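Local coordinates for major capsid protein P2 (Pseudoalteromonas phage pm2, PDB 2VVF) that forms, as a homotrimer with a double jelly-roll fold, the major component of the capsid of a lipid-containing marine phage, at residues Val31-Tyr36 against Ser130-Lys135; Lys60-Leu65 against Gly79-His84. All blocks are in the same frame, centred on the assembly; numbering follows the deposited sequence.

Contact 1 (Val31-Tyr36 against Ser130-Lys135)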
# COMPACT_ATOMS: atom_id res chain seq x y z
N VAL A 31 18.22 2.10 -7.52
CA VAL A 31 18.59 1.57 -6.21
C VAL A 31 19.97 0.92 -6.26
O VAL A 31 20.34 0.30 -7.26
CB VAL A 31 17.55 0.57 -5.68
CG1 VAL A 31 17.87 0.18 -4.24
CG2 VAL A 31 16.14 1.14 -5.78
N ILE A 32 20.71 1.05 -5.16
CA ILE A 32 22.03 0.45 -5.05
C ILE A 32 22.08 -0.38 -3.76
O ILE A 32 22.00 0.17 -2.66
CB ILE A 32 23.15 1.50 -5.10
CG1 ILE A 32 23.36 1.98 -6.54
CG2 ILE A 32 24.44 0.93 -4.53
CD1 ILE A 32 24.16 3.26 -6.66
N ASP A 33 22.18 -1.69 -3.91
CA ASP A 33 22.22 -2.60 -2.77
C ASP A 33 23.65 -2.88 -2.33
O ASP A 33 24.42 -3.50 -3.05
CB ASP A 33 21.49 -3.90 -3.08
CG ASP A 33 20.09 -3.67 -3.64
OD1 ASP A 33 19.36 -2.83 -3.08
OD2 ASP A 33 19.74 -4.33 -4.64
N LEU A 34 24.00 -2.40 -1.13
CA LEU A 34 25.34 -2.60 -0.60
C LEU A 34 25.39 -3.71 0.44
O LEU A 34 24.80 -3.59 1.52
CB LEU A 34 25.88 -1.30 -0.01
CG LEU A 34 27.26 -1.38 0.66
CD1 LEU A 34 28.35 -1.66 -0.36
CD2 LEU A 34 27.55 -0.10 1.44
N ARG A 35 26.09 -4.79 0.11
CA ARG A 35 26.23 -5.92 1.02
C ARG A 35 27.49 -5.72 1.86
O ARG A 35 28.54 -5.36 1.34
CB ARG A 35 26.32 -7.23 0.23
CG ARG A 35 26.33 -8.48 1.09
CD ARG A 35 26.24 -9.74 0.24
NE ARG A 35 24.88 -10.01 -0.19
CZ ARG A 35 23.89 -10.39 0.62
NH1 ARG A 35 24.12 -10.52 1.92
NH2 ARG A 35 22.68 -10.62 0.14
N TYR A 36 27.37 -5.94 3.17
CA TYR A 36 28.50 -5.76 4.07
C TYR A 36 28.63 -6.92 5.06
O TYR A 36 27.64 -7.54 5.44
CB TYR A 36 28.35 -4.45 4.84
CG TYR A 36 27.13 -4.40 5.73
CD1 TYR A 36 25.93 -3.87 5.27
CD2 TYR A 36 27.16 -4.90 7.02
CE1 TYR A 36 24.80 -3.83 6.07
CE2 TYR A 36 26.04 -4.87 7.84
CZ TYR A 36 24.86 -4.33 7.36
OH TYR A 36 23.75 -4.30 8.16
N SER A 130 30.35 -5.42 -1.21
CA SER A 130 30.04 -5.58 -2.62
C SER A 130 28.76 -4.80 -2.91
O SER A 130 28.00 -4.50 -1.99
CB SER A 130 29.84 -7.06 -2.97
OG SER A 130 28.89 -7.66 -2.11
N ALA A 131 28.54 -4.46 -4.17
CA ALA A 131 27.36 -3.69 -4.54
C ALA A 131 26.66 -4.19 -5.79
O ALA A 131 27.29 -4.68 -6.73
CB ALA A 131 27.71 -2.21 -4.68
N ILE A 132 25.33 -4.06 -5.79
CA ILE A 132 24.51 -4.45 -6.92
C ILE A 132 23.69 -3.23 -7.33
O ILE A 132 23.22 -2.48 -6.47
CB ILE A 132 23.59 -5.64 -6.57
CG1 ILE A 132 24.38 -6.95 -6.59
CG2 ILE A 132 22.41 -5.71 -7.52
CD1 ILE A 132 23.63 -8.14 -6.03
N ALA A 133 23.53 -3.03 -8.63
CA ALA A 133 22.79 -1.87 -9.11
C ALA A 133 21.51 -2.22 -9.88
O ALA A 133 21.52 -3.05 -10.79
CB ALA A 133 23.68 -0.98 -9.96
N GLN A 134 20.42 -1.56 -9.50
CA GLN A 134 19.15 -1.71 -10.19
C GLN A 134 19.03 -0.46 -11.05
O GLN A 134 18.70 0.62 -10.56
CB GLN A 134 17.99 -1.77 -9.19
CG GLN A 134 18.14 -2.85 -8.13
CD GLN A 134 16.94 -2.92 -7.22
OE1 GLN A 134 15.81 -2.64 -7.63
NE2 GLN A 134 17.17 -3.28 -5.96
N LYS A 135 19.38 -0.59 -12.33
CA LYS A 135 19.39 0.55 -13.23
C LYS A 135 18.26 0.58 -14.25
O LYS A 135 17.53 -0.39 -14.43
CB LYS A 135 20.74 0.66 -13.94
CG LYS A 135 21.92 0.16 -13.11
CD LYS A 135 23.15 -0.05 -13.98
CE LYS A 135 23.37 1.13 -14.91
NZ LYS A 135 24.56 0.93 -15.79
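Gln-134 lies beside Val-31 and ends on Asp-33, which makes it the side chain to follow across this pair of antiparallel strands. Its CB sits 3.7 Å from the carbonyl O of Val-31, the same oxygen that takes the Gln-134 backbone N-H in a nearly straight bond of 2.9 Å. With CG beside the backbone N (chi1 -55°) and the chain extended beyond it, the side chain runs alongside Val-31 on the same face of the sheet, bringing CD to 3.9 Å from Val-31 CB. At the tip, NE2 donates to Asp-33 OD2 over 3.1 Å, and OD2 receives it on its syn lone pair. The acceptor lies almost in the amide plane, although carboxylate and amide are turned 54° against each other.

Each end of this pair has further partners: Asp-33 OD1 accepts from Gln-209 of the second subunit and bonds Ser-82 on the next strand, while Gln-134 OE1 meets Tyr-210 of the second subunit and NE2 also reaches Gln-209 there. The buried polar groups are thus fixed in rotation from several sides.

Asp-33 and Ile-132 form a hydrogen-bonded pair, as do Arg-35 and Ser-130. Ser-130 OG rests 3.5 Å from Arg-35 CB, but the guanidinium leads off to a salt bridge with Asp-202 of the second subunit. On the reverse face Leu-34 CD1 comes 3.3 Å from Ser-130 O and 4.4 Å from Ala-131 CB; there Leu-34 and Ile-32 pack on Ile-21 and Leu-23 of strand 18-23. An apolar face turned to the facing sheet and a mixed face, with Asp-33, Gln-134 and Arg-35 among Val-31 and Ile-132, turned to a neighbouring subunit mark this as a sandwich wall of the N-terminal jelly roll at the trimer interface.

Contact 2 (Lys60-Leu65 against Gly79-His84)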
# COMPACT_ATOMS: atom_id res chain seq x y z
N LYS A 60 26.66 10.37 8.37
CA LYS A 60 27.72 10.25 9.36
C LYS A 60 28.24 8.82 9.37
O LYS A 60 29.44 8.58 9.41
CB LYS A 60 27.21 10.64 10.75
CG LYS A 60 28.24 11.32 11.63
CD LYS A 60 27.60 11.87 12.89
CE LYS A 60 28.52 11.71 14.09
NZ LYS A 60 27.79 11.16 15.27
N THR A 61 27.31 7.87 9.33
CA THR A 61 27.63 6.45 9.29
C THR A 61 26.58 5.72 8.45
O THR A 61 25.50 6.25 8.21
CB THR A 61 27.76 5.83 10.69
OG1 THR A 61 26.49 5.32 11.12
CG2 THR A 61 28.27 6.85 11.69
N LEU A 62 26.91 4.52 8.01
CA LEU A 62 25.99 3.73 7.20
C LEU A 62 24.72 3.38 7.96
O LEU A 62 23.70 3.04 7.37
CB LEU A 62 26.67 2.45 6.69
CG LEU A 62 26.06 1.81 5.45
CD1 LEU A 62 26.11 2.77 4.27
CD2 LEU A 62 26.78 0.51 5.11
N ASN A 63 24.78 3.48 9.29
CA ASN A 63 23.63 3.19 10.13
C ASN A 63 22.51 4.20 9.93
O ASN A 63 21.34 3.89 10.17
CB ASN A 63 24.04 3.14 11.61
CG ASN A 63 22.94 2.59 12.49
OD1 ASN A 63 22.39 1.52 12.22
ND2 ASN A 63 22.62 3.31 13.56
N ASP A 64 22.87 5.40 9.50
CA ASP A 64 21.90 6.45 9.26
C ASP A 64 21.09 6.15 8.00
O ASP A 64 19.95 6.60 7.86
CB ASP A 64 22.59 7.81 9.14
CG ASP A 64 22.84 8.45 10.49
OD1 ASP A 64 23.94 8.26 11.05
OD2 ASP A 64 21.92 9.14 11.00
N LEU A 65 21.67 5.37 7.10
CA LEU A 65 20.99 4.98 5.87
C LEU A 65 20.00 3.86 6.21
O LEU A 65 18.94 3.75 5.60
CB LEU A 65 21.99 4.50 4.82
CG LEU A 65 21.40 3.99 3.50
CD1 LEU A 65 20.67 5.09 2.76
CD2 LEU A 65 22.47 3.36 2.63
N GLY A 79 23.01 -7.47 6.85
CA GLY A 79 24.08 -7.78 5.91
C GLY A 79 23.93 -7.00 4.61
O GLY A 79 24.76 -7.11 3.72
N VAL A 80 22.86 -6.22 4.51
CA VAL A 80 22.61 -5.43 3.31
C VAL A 80 21.92 -4.11 3.62
O VAL A 80 21.03 -4.05 4.47
CB VAL A 80 21.82 -6.22 2.24
CG1 VAL A 80 22.02 -5.60 0.86
CG2 VAL A 80 22.23 -7.68 2.24
N VAL A 81 22.33 -3.06 2.92
CA VAL A 81 21.74 -1.74 3.08
C VAL A 81 21.62 -1.12 1.69
O VAL A 81 22.57 -1.10 0.92
CB VAL A 81 22.55 -0.85 4.05
CG1 VAL A 81 23.88 -0.47 3.45
CG2 VAL A 81 21.74 0.38 4.44
N SER A 82 20.42 -0.65 1.36
CA SER A 82 20.16 -0.09 0.04
C SER A 82 20.09 1.43 -0.01
O SER A 82 19.65 2.07 0.94
CB SER A 82 18.88 -0.69 -0.55
OG SER A 82 18.93 -2.11 -0.56
N PHE A 83 20.49 1.98 -1.14
CA PHE A 83 20.43 3.41 -1.38
C PHE A 83 19.22 3.62 -2.28
O PHE A 83 19.28 3.37 -3.48
CB PHE A 83 21.68 3.90 -2.12
CG PHE A 83 22.90 3.99 -1.25
CD1 PHE A 83 23.32 5.21 -0.75
CD2 PHE A 83 23.65 2.86 -0.96
CE1 PHE A 83 24.45 5.30 0.04
CE2 PHE A 83 24.78 2.95 -0.18
CZ PHE A 83 25.18 4.16 0.32
N HIS A 84 18.10 4.03 -1.68
CA HIS A 84 16.88 4.24 -2.43
C HIS A 84 16.82 5.64 -3.03
O HIS A 84 16.39 6.59 -2.38
CB HIS A 84 15.65 4.01 -1.54
CG HIS A 84 15.46 2.58 -1.14
ND1 HIS A 84 14.67 1.71 -1.86
CD2 HIS A 84 15.93 1.88 -0.08
CE1 HIS A 84 14.68 0.52 -1.27
NE2 HIS A 84 15.44 0.60 -0.19
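Leu-65 sets one methyl, CD2, squarely over the ring of Phe-83. The carbon stands 3.5 Å from the ring centroid and only 7° off the normal, a CH-pi contact in which all six ring carbons lie at similar distances from the methyl. CD2 is also 3.6 Å from Val-81 CG2, so it fills the angle between two side chains of the strand. The branch of Leu-65 swings away from the backbone N (chi1 177°), reaching across from the beginning of the helix region to the strand.

Val-81 is gripped from two directions: CG2 faces Leu-65, while CG1 meets Leu-62 CD2 at 3.5 Å. The other methyl of Leu-62, CD1, approaches Phe-83 CZ more loosely, at 4.3 Å. No hydrogen bond joins the two segments, and the contact is held by apolar packing.

Behind this shell stands the turn that leads into the helix. Thr-61 OG1 accepts from Asn-63 N over 3.1 Å in a capping bond, and the backbone O of Thr-61 takes Asp-64 N, fixing the turn from which Leu-62 and Leu-65 project. Tyr-59 packs on Leu-65, and Asn-69, farther along the helix, donates to Ser-82 O. On the strand side, backbone bonds to Ile-32 and Leu-34 hold Phe-83 and Val-81 in the sheet, while Ser-82 OG bonds Tyr-205 of the second subunit. The result is a short helix, inserted after strand 54-59, packed through Leu-62 and Leu-65 on the inner face of a jelly-roll sheet in the N-terminal domain.

Overall arrangement
The centres of contacts 1 and 2 lie about 11 Å apart, on the same side of the chain's centre and within the N-terminal domain. They share a sheet: strand 28-37 pairs with 128-136 in contact 1 and also borders 80-84, the strand of contact 2, so the two meet through shared strand pairing. Along the chain, contact 2 is nested inside the loop closed by contact 1, so the helix 63-71 and its partner strand are added before the chain returns as strand 128-136. Both also touch the second subunit, so the sheet they share has interior packing on one side and part of the trimer interface on the other.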